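Local coordinates for protein aminoglycoside phosphotransferase (Streptomyces rimosus, PDB 6FUC) that probably transfers the gamma-phosphate of ATP to the 3''-hydroxyl of streptomycin, a kinase reaction associated with resistance to this aminoglycoside, at residues I68-W76 / G84-G92; A105-V114 / L197-F207. One frame throughout, in Å; residues are numbered along the deposited sequence. Where two conformers were deposited one is given.

Overall arrangement
Interaction 1 (68-76 with 84-92) comes first along the chain and closes before interaction 2 (105-114 with 197-207) opens; their centres lie about 18 Å apart. Interaction 1 belongs to the beta hairpin of strands 73-79 and 82-88, at one side of the five-stranded antiparallel sheet that fits the N-terminal lobe of the protein-kinase-like fold. Interaction 2 sets helix 100-117 against the small sheet of strands 93-94, 195-197 and 204-207 in the helical lobe. The two meet directly: P69 O lies 3.0 Å from F207 N, probably a hydrogen bond, and P71 CD packs against F207 O. Segment 84-92 carries the chain on to strand 93-94, consistent with the hinge of kinases, whose ATP site lies between the lobes.

Interaction 1 of 2, residues I68-W76 / G84-G92; sequences IPGPRVLDW and GLLTSTVEG
S88 turns its hydroxyl onto the backbone of R72: R72 N donates to S88 OG at 2.9 Å, while S88 N donates back to R72 O. With chi1 at 59°, OG sits between its own backbone N and carbonyl carbon, the rotation that lets it meet this N-H. The pair lies at one end of the outer hairpin of the five-stranded sheet, which fits the N-terminal lobe of a kinase-like fold. Further along, a classic beta bulge sets two residues, L74 and D75, opposite the single residue L86, and L74 N (2.7 Å) and D75 N (3.2 Å) both donate to L86 O. L74 lays CD1 alongside the T87-S88 peptide, 3.5 Å from S88 N. On the face carrying V73, L85 and W76, V73 CG1 meets L85 CD1 at 3.9 Å with the side chains at about a right angle, and L85 CB lies at the edge of the W76 ring, whose outside partner R57 makes a cation-pi contact. Toward the loop, V90 CG2 packs on P71 CD at 4.0 Å. Backbone bonds thus set the register, the bulge shifts it by one residue with L86 O taking both donors, and S88 OG carries the pairing on to R72 N.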
loop_
_atom_site.group_PDB
_atom_site.type_symbol
_atom_site.label_atom_id
_atom_site.label_comp_id
_atom_site.label_asym_id
_atom_site.label_seq_id
_atom_site.Cartn_x
_atom_site.Cartn_y
_atom_site.Cartn_z
ATOM N N ILE A 68 -1.711 -10.672 -12.096
ATOM C CA ILE A 68 -1.255 -9.332 -11.732
ATOM C C ILE A 68 0.121 -9.511 -11.131
ATOM O O ILE A 68 0.282 -10.322 -10.210
ATOM C CB ILE A 68 -2.167 -8.659 -10.692
ATOM C CG1 ILE A 68 -3.608 -8.540 -11.175
ATOM C CG2 ILE A 68 -1.621 -7.302 -10.297
ATOM C CD1 ILE A 68 -3.830 -7.741 -12.428
ATOM N N PRO A 69 1.152 -8.798 -11.594
ATOM C CA PRO A 69 2.490 -9.102 -11.131
ATOM C C PRO A 69 2.726 -8.641 -9.690
ATOM O O PRO A 69 2.417 -7.531 -9.284
ATOM C CB PRO A 69 3.372 -8.313 -12.111
ATOM C CG PRO A 69 2.511 -7.151 -12.557
ATOM C CD PRO A 69 1.151 -7.771 -12.654
ATOM N N GLY A 70 3.332 -9.533 -8.918
ATOM C CA GLY A 70 3.534 -9.325 -7.486
ATOM C C GLY A 70 4.446 -10.417 -6.947
ATOM O O GLY A 70 4.969 -11.243 -7.674
ATOM N N PRO A 71 4.671 -10.417 -5.643
ATOM C CA PRO A 71 5.524 -11.411 -4.993
ATOM C C PRO A 71 4.879 -12.784 -4.993
ATOM O O PRO A 71 3.661 -12.923 -5.221
ATOM C CB PRO A 71 5.680 -10.875 -3.584
ATOM C CG PRO A 71 5.026 -9.576 -3.517
ATOM C CD PRO A 71 4.072 -9.507 -4.665
ATOM N N ARG A 72 5.672 -13.787 -4.669
ATOM C CA ARG A 72 5.151 -15.113 -4.339
ATOM C C ARG A 72 5.446 -15.384 -2.860
ATOM O O ARG A 72 6.479 -14.985 -2.332
ATOM C CB ARG A 72 5.830 -16.193 -5.185
ATOM C CG ARG A 72 5.508 -15.983 -6.645
ATOM C CD ARG A 72 6.329 -16.891 -7.563
ATOM N NE ARG A 72 7.770 -16.625 -7.567
ATOM C CZ ARG A 72 8.702 -17.399 -6.969
ATOM N NH1 ARG A 72 9.997 -17.073 -7.125
ATOM N NH2 ARG A 72 8.363 -18.416 -6.195
ATOM N N VAL A 73 4.501 -16.101 -2.227
ATOM C CA VAL A 73 4.739 -16.564 -0.871
ATOM C C VAL A 73 5.703 -17.761 -0.891
ATOM O O VAL A 73 5.397 -18.777 -1.510
ATOM C CB VAL A 73 3.448 -16.930 -0.142
ATOM C CG1 VAL A 73 3.759 -17.437 1.252
ATOM C CG2 VAL A 73 2.486 -15.733 -0.097
ATOM N N LEU A 74 6.831 -17.611 -0.192
ATOM C CA LEU A 74 7.823 -18.686 -0.132
ATOM C C LEU A 74 7.669 -19.505 1.130
ATOM O O LEU A 74 8.008 -20.689 1.106
ATOM C CB LEU A 74 9.229 -18.078 -0.230
ATOM C CG LEU A 74 9.504 -17.331 -1.558
ATOM C CD1 LEU A 74 10.861 -16.706 -1.560
ATOM C CD2 LEU A 74 9.331 -18.240 -2.752
ATOM N N ASP A 75 7.271 -18.898 2.247
ATOM C CA ASP A 75 7.047 -19.680 3.473
ATOM C C ASP A 75 6.193 -18.836 4.427
ATOM O O ASP A 75 6.098 -17.618 4.301
ATOM C CB ASP A 75 8.335 -20.154 4.116
ATOM C CG ASP A 75 8.189 -21.452 4.940
ATOM O OD1 ASP A 75 7.060 -21.993 5.039
ATOM O OD2 ASP A 75 9.235 -21.873 5.506
ATOM N N TRP A 76 5.649 -19.539 5.412
ATOM C CA TRP A 76 4.840 -18.984 6.482
ATOM C C TRP A 76 5.221 -19.711 7.761
ATOM O O TRP A 76 5.169 -20.947 7.751
ATOM C CB TRP A 76 3.330 -19.204 6.159
ATOM C CG TRP A 76 2.439 -18.920 7.333
ATOM C CD1 TRP A 76 1.749 -19.813 8.084
ATOM C CD2 TRP A 76 2.098 -17.619 7.837
ATOM N NE1 TRP A 76 1.027 -19.162 9.050
ATOM C CE2 TRP A 76 1.251 -17.817 8.934
ATOM C CE3 TRP A 76 2.422 -16.286 7.471
ATOM C CZ2 TRP A 76 0.678 -16.748 9.619
ATOM C CZ3 TRP A 76 1.882 -15.267 8.176
ATOM C CH2 TRP A 76 1.041 -15.499 9.231
ATOM N N GLY A 84 6.195 -15.050 10.716
ATOM C CA GLY A 84 6.999 -14.537 9.602
ATOM C C GLY A 84 6.442 -14.982 8.304
ATOM O O GLY A 84 6.098 -16.143 8.105
ATOM N N LEU A 85 6.370 -14.018 7.377
ATOM C CA LEU A 85 5.891 -14.229 6.024
ATOM C C LEU A 85 7.058 -13.992 5.077
ATOM O O LEU A 85 7.549 -12.856 4.973
ATOM C CB LEU A 85 4.751 -13.257 5.721
ATOM C CG LEU A 85 4.258 -13.183 4.321
ATOM C CD1 LEU A 85 3.821 -14.526 3.800
ATOM C CD2 LEU A 85 3.148 -12.139 4.162
ATOM N N LEU A 86 7.512 -15.050 4.413
ATOM C CA LEU A 86 8.669 -14.964 3.513
ATOM C C LEU A 86 8.145 -14.895 2.087
ATOM O O LEU A 86 7.314 -15.717 1.691
ATOM C CB LEU A 86 9.594 -16.173 3.691
ATOM C CG LEU A 86 10.413 -16.255 4.945
ATOM C CD1 LEU A 86 9.611 -16.412 6.200
ATOM C CD2 LEU A 86 11.415 -17.378 4.848
ATOM N N THR A 87 8.610 -13.894 1.296
ATOM C CA THR A 87 8.179 -13.699 -0.051
ATOM C C THR A 87 9.367 -13.473 -0.998
ATOM O O THR A 87 10.451 -13.074 -0.589
ATOM C CB THR A 87 7.206 -12.488 -0.144
ATOM O OG1 THR A 87 7.841 -11.327 0.442
ATOM C CG2 THR A 87 5.850 -12.766 0.554
ATOM N N SER A 88 9.108 -13.724 -2.279
ATOM C CA SER A 88 10.110 -13.431 -3.303
ATOM C C SER A 88 10.209 -11.893 -3.498
ATOM O O SER A 88 9.224 -11.169 -3.511
ATOM C CB SER A 88 9.786 -14.148 -4.582
ATOM O OG SER A 88 8.512 -13.765 -5.064
ATOM N N THR A 89 11.439 -11.434 -3.769
ATOM C CA THR A 89 11.634 -10.079 -4.217
ATOM C C THR A 89 10.987 -9.848 -5.545
ATOM O O THR A 89 11.134 -10.666 -6.458
ATOM C CB THR A 89 13.137 -9.787 -4.323
ATOM O OG1 THR A 89 13.652 -9.939 -3.009
ATOM C CG2 THR A 89 13.460 -8.428 -4.896
ATOM N N VAL A 90 10.321 -8.695 -5.696
ATOM C CA VAL A 90 9.919 -8.192 -6.988
ATOM C C VAL A 90 11.073 -7.346 -7.461
ATOM O O VAL A 90 11.306 -6.267 -6.934
ATOM C CB VAL A 90 8.606 -7.430 -6.916
ATOM C CG1 VAL A 90 8.311 -6.840 -8.278
ATOM C CG2 VAL A 90 7.476 -8.368 -6.462
ATOM N N GLU A 91 11.854 -7.870 -8.408
ATOM C CA GLU A 91 13.066 -7.185 -8.807
ATOM C C GLU A 91 12.800 -5.890 -9.538
ATOM O O GLU A 91 11.902 -5.855 -10.374
ATOM C CB GLU A 91 13.950 -8.077 -9.637
ATOM C CG GLU A 91 14.365 -9.369 -8.955
ATOM C CD GLU A 91 15.455 -9.240 -7.898
ATOM O OE1 GLU A 91 16.167 -8.207 -7.810
ATOM O OE2 GLU A 91 15.617 -10.230 -7.145
ATOM N N GLY A 92 13.581 -4.884 -9.216
ATOM C CA GLY A 92 13.499 -3.600 -9.873
ATOM C C GLY A 92 13.635 -2.439 -8.933
ATOM O O GLY A 92 14.039 -2.641 -7.782
#

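Interaction 2 of 2, residues A105-V114 / L197-F207; sequences AAWEPIADAV and LDPDTLDVAGF
The F207 ring turns its edge to helix 100-117: V114 CG2 and A113 O both lie near the ring plane, and CZ comes within 4.1 Å of V114 CG2 and 4.0 Å of A113 CB. The V114 and F207 side chains cross at about a right angle, and L190 and I68 also touch F207. This is helix-on-sheet packing in the larger lobe of a kinase-like fold, with the axes of helix 105-114 and strand 204-207 at 45° and 9.2 Å apart. V204 meets the same A113 and, one turn toward the N terminus of the helix, I110. Its CG2, anti to the carbonyl carbon, reaches I110 CG1 at 3.7 Å and also A113 CB. Toward the start of the helix segment, A106 CB meets both methyls of L197 and comes to 3.2 Å from L202 O, while A105 CB touches L202 CB.

The turn between the strands is held from within. D198 OD1 accepts D200 N nearly end-on and T201 N from above the carboxylate plane, forming an Asx turn and an Asx motif; T201 OG1 takes D203 N in an ST turn. No direct hydrogen bond crosses the contact, but a water donates to both A105 O and T201 O. D203 OD1 lies 3.4 Å from P109 CB and accepts V204 N on its anti side, tilted 31° out of the carboxylate plane; a second water donates to this oxygen and to P109 O, each at 2.8 Å.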
loop_
_atom_site.group_PDB
_atom_site.type_symbol
_atom_site.label_atom_id
_atom_site.label_comp_id
_atom_site.label_asym_id
_atom_site.label_seq_id
_atom_site.Cartn_x
_atom_site.Cartn_y
_atom_site.Cartn_z
ATOM N N ALA A 105 8.599 8.401 -17.509
ATOM C CA ALA A 105 8.633 7.273 -18.432
ATOM C C ALA A 105 7.689 6.125 -18.004
ATOM O O ALA A 105 7.235 5.380 -18.841
ATOM C CB ALA A 105 10.062 6.684 -18.555
ATOM N N ALA A 106 7.524 5.945 -16.724
ATOM C CA ALA A 106 6.697 4.882 -16.165
ATOM C C ALA A 106 5.237 5.295 -15.977
ATOM O O ALA A 106 4.422 4.468 -15.567
ATOM C CB ALA A 106 7.258 4.472 -14.828
ATOM N N TRP A 107 4.877 6.552 -16.267
ATOM C CA TRP A 107 3.582 7.074 -15.833
ATOM C C TRP A 107 2.404 6.377 -16.529
ATOM O O TRP A 107 1.471 5.852 -15.886
ATOM C CB TRP A 107 3.559 8.559 -16.022
ATOM C CG TRP A 107 2.447 9.340 -15.317
ATOM C CD1 TRP A 107 1.579 10.193 -15.910
ATOM C CD2 TRP A 107 2.191 9.400 -13.931
ATOM N NE1 TRP A 107 0.790 10.781 -14.973
ATOM C CE2 TRP A 107 1.122 10.316 -13.741
ATOM C CE3 TRP A 107 2.715 8.761 -12.829
ATOM C CZ2 TRP A 107 0.599 10.611 -12.509
ATOM C CZ3 TRP A 107 2.183 9.055 -11.559
ATOM C CH2 TRP A 107 1.118 9.984 -11.426
ATOM N N GLU A 108 2.458 6.305 -17.845
ATOM C CA GLU A 108 1.415 5.533 -18.584
ATOM C C GLU A 108 1.480 4.021 -18.297
ATOM O O GLU A 108 0.434 3.382 -18.102
ATOM C CB GLU A 108 1.371 5.831 -20.099
ATOM C CG GLU A 108 0.946 7.235 -20.386
ATOM C CD GLU A 108 0.991 7.571 -21.859
ATOM O OE1 GLU A 108 1.632 6.861 -22.654
ATOM O OE2 GLU A 108 0.314 8.564 -22.188
ATOM N N PRO A 109 2.699 3.449 -18.185
ATOM C CA PRO A 109 2.778 2.049 -17.769
ATOM C C PRO A 109 2.119 1.789 -16.388
ATOM O O PRO A 109 1.458 0.745 -16.219
ATOM C CB PRO A 109 4.268 1.764 -17.746
ATOM C CG PRO A 109 4.772 2.589 -18.870
ATOM C CD PRO A 109 3.938 3.851 -18.850
ATOM N N ILE A 110 2.261 2.720 -15.462
ATOM C CA ILE A 110 1.630 2.586 -14.172
ATOM C C ILE A 110 0.119 2.646 -14.336
ATOM O O ILE A 110 -0.633 1.823 -13.758
ATOM C CB ILE A 110 2.177 3.633 -13.166
ATOM C CG1 ILE A 110 3.605 3.353 -12.778
ATOM C CG2 ILE A 110 1.267 3.660 -11.942
ATOM C CD1 ILE A 110 4.298 4.486 -12.101
ATOM N N ALA A 111 -0.397 3.606 -15.122
ATOM C CA ALA A 111 -1.807 3.700 -15.338
ATOM C C ALA A 111 -2.322 2.383 -15.874
ATOM O O ALA A 111 -3.404 1.878 -15.448
ATOM C CB ALA A 111 -2.137 4.850 -16.280
ATOM N N ASP A 112 -1.615 1.811 -16.811
ATOM C CA ASP A 112 -2.085 0.576 -17.421
ATOM C C ASP A 112 -2.059 -0.612 -16.419
ATOM O O ASP A 112 -2.984 -1.429 -16.406
ATOM C CB ASP A 112 -1.220 0.174 -18.654
ATOM C CG ASP A 112 -1.282 1.137 -19.801
ATOM O OD1 ASP A 112 -2.209 1.965 -19.886
ATOM O OD2 ASP A 112 -0.388 1.035 -20.688
ATOM N N ALA A 113 -1.016 -0.695 -15.635
ATOM C CA ALA A 113 -0.889 -1.806 -14.680
ATOM C C ALA A 113 -1.959 -1.696 -13.547
ATOM O O ALA A 113 -2.501 -2.701 -13.107
ATOM C CB ALA A 113 0.498 -1.845 -14.067
ATOM N N VAL A 114 -2.186 -0.479 -13.108
ATOM C CA VAL A 114 -3.223 -0.213 -12.076
ATOM C C VAL A 114 -4.595 -0.503 -12.668
ATOM O O VAL A 114 -5.442 -1.110 -12.009
ATOM C CB VAL A 114 -3.044 1.166 -11.508
ATOM C CG1 VAL A 114 -4.205 1.497 -10.555
ATOM C CG2 VAL A 114 -1.743 1.278 -10.802
ATOM N N LEU A 197 9.418 -0.804 -10.529
ATOM C CA LEU A 197 9.623 -0.536 -11.962
ATOM C C LEU A 197 10.783 -1.365 -12.489
ATOM O O LEU A 197 11.805 -1.561 -11.832
ATOM C CB LEU A 197 9.955 0.945 -12.185
ATOM C CG LEU A 197 8.926 1.918 -11.623
ATOM C CD1 LEU A 197 9.370 3.352 -11.859
ATOM C CD2 LEU A 197 7.550 1.695 -12.153
ATOM N N ASP A 198 10.629 -1.828 -13.734
ATOM C CA ASP A 198 11.737 -2.471 -14.427
ATOM C C ASP A 198 12.770 -1.384 -14.772
ATOM O O ASP A 198 12.433 -0.397 -15.372
ATOM C CB ASP A 198 11.216 -3.125 -15.707
ATOM C CG ASP A 198 12.256 -3.838 -16.510
ATOM O OD1 ASP A 198 13.291 -3.282 -16.906
ATOM O OD2 ASP A 198 12.038 -5.040 -16.779
ATOM N N PRO A 199 14.037 -1.580 -14.345
ATOM C CA PRO A 199 15.035 -0.491 -14.482
ATOM C C PRO A 199 15.489 -0.239 -15.901
ATOM O O PRO A 199 16.148 0.762 -16.143
ATOM C CB PRO A 199 16.157 -0.974 -13.609
ATOM C CG PRO A 199 16.046 -2.404 -13.592
ATOM C CD PRO A 199 14.598 -2.695 -13.563
ATOM N N ASP A 200 15.188 -1.158 -16.819
ATOM C CA ASP A 200 15.560 -1.003 -18.223
ATOM C C ASP A 200 14.426 -0.501 -19.076
ATOM O O ASP A 200 14.623 0.397 -19.920
ATOM C CB ASP A 200 16.156 -2.308 -18.748
ATOM C CG ASP A 200 17.454 -2.574 -18.078
ATOM O OD1 ASP A 200 18.396 -1.722 -18.204
ATOM O OD2 ASP A 200 17.586 -3.582 -17.367
ATOM N N THR A 201 13.216 -1.076 -18.954
ATOM C CA THR A 201 12.105 -0.611 -19.765
ATOM C C THR A 201 11.317 0.501 -19.145
ATOM O O THR A 201 10.594 1.205 -19.843
ATOM C CB THR A 201 11.122 -1.747 -20.044
ATOM O OG1 THR A 201 10.637 -2.176 -18.773
ATOM C CG2 THR A 201 11.808 -2.887 -20.769
ATOM N N LEU A 202 11.376 0.618 -17.813
ATOM C CA LEU A 202 10.507 1.551 -17.030
ATOM C C LEU A 202 9.028 1.216 -17.073
ATOM O O LEU A 202 8.180 2.019 -16.745
ATOM C CB LEU A 202 10.841 3.017 -17.265
ATOM C CG LEU A 202 12.038 3.545 -16.496
ATOM C CD1 LEU A 202 11.802 3.495 -14.984
ATOM C CD2 LEU A 202 13.359 2.870 -16.840
ATOM N N ASP A 203 8.727 -0.022 -17.474
ATOM C CA ASP A 203 7.428 -0.583 -17.220
ATOM C C ASP A 203 7.301 -1.009 -15.762
ATOM O O ASP A 203 8.274 -1.017 -15.030
ATOM C CB ASP A 203 7.136 -1.742 -18.198
ATOM C CG ASP A 203 5.723 -2.065 -18.432
ATOM O OD1 ASP A 203 4.801 -1.614 -17.746
ATOM O OD2 ASP A 203 5.472 -2.874 -19.413
ATOM N N VAL A 204 6.096 -1.386 -15.336
ATOM C CA VAL A 204 5.884 -1.919 -14.006
ATOM C C VAL A 204 6.355 -3.369 -13.927
ATOM O O VAL A 204 5.908 -4.218 -14.715
ATOM C CB VAL A 204 4.398 -1.777 -13.616
ATOM C CG1 VAL A 204 4.103 -2.445 -12.330
ATOM C CG2 VAL A 204 4.051 -0.299 -13.487
ATOM N N ALA A 205 7.228 -3.656 -13.007
ATOM C CA ALA A 205 7.671 -5.014 -12.702
ATOM C C ALA A 205 6.697 -5.732 -11.796
ATOM O O ALA A 205 6.493 -6.959 -11.949
ATOM C CB ALA A 205 9.058 -5.011 -12.060
ATOM N N GLY A 206 6.114 -5.043 -10.836
ATOM C CA GLY A 206 5.102 -5.665 -9.980
ATOM C C GLY A 206 4.766 -4.753 -8.848
ATOM O O GLY A 206 5.351 -3.686 -8.683
ATOM N N PHE A 207 3.797 -5.193 -8.062
ATOM C CA PHE A 207 3.356 -4.497 -6.857
ATOM C C PHE A 207 3.852 -5.251 -5.615
ATOM O O PHE A 207 3.947 -6.476 -5.666
ATOM C CB PHE A 207 1.840 -4.444 -6.818
ATOM C CG PHE A 207 1.225 -3.712 -7.976
ATOM C CD1 PHE A 207 1.225 -2.349 -8.030
ATOM C CD2 PHE A 207 0.682 -4.399 -9.047
ATOM C CE1 PHE A 207 0.665 -1.657 -9.102
ATOM C CE2 PHE A 207 0.120 -3.705 -10.134
ATOM C CZ PHE A 207 0.105 -2.339 -10.107
HETATM O O HOH W 1 8.346 2.859 -19.997
HETATM O O HOH W 2 2.042 -1.438 -17.799
#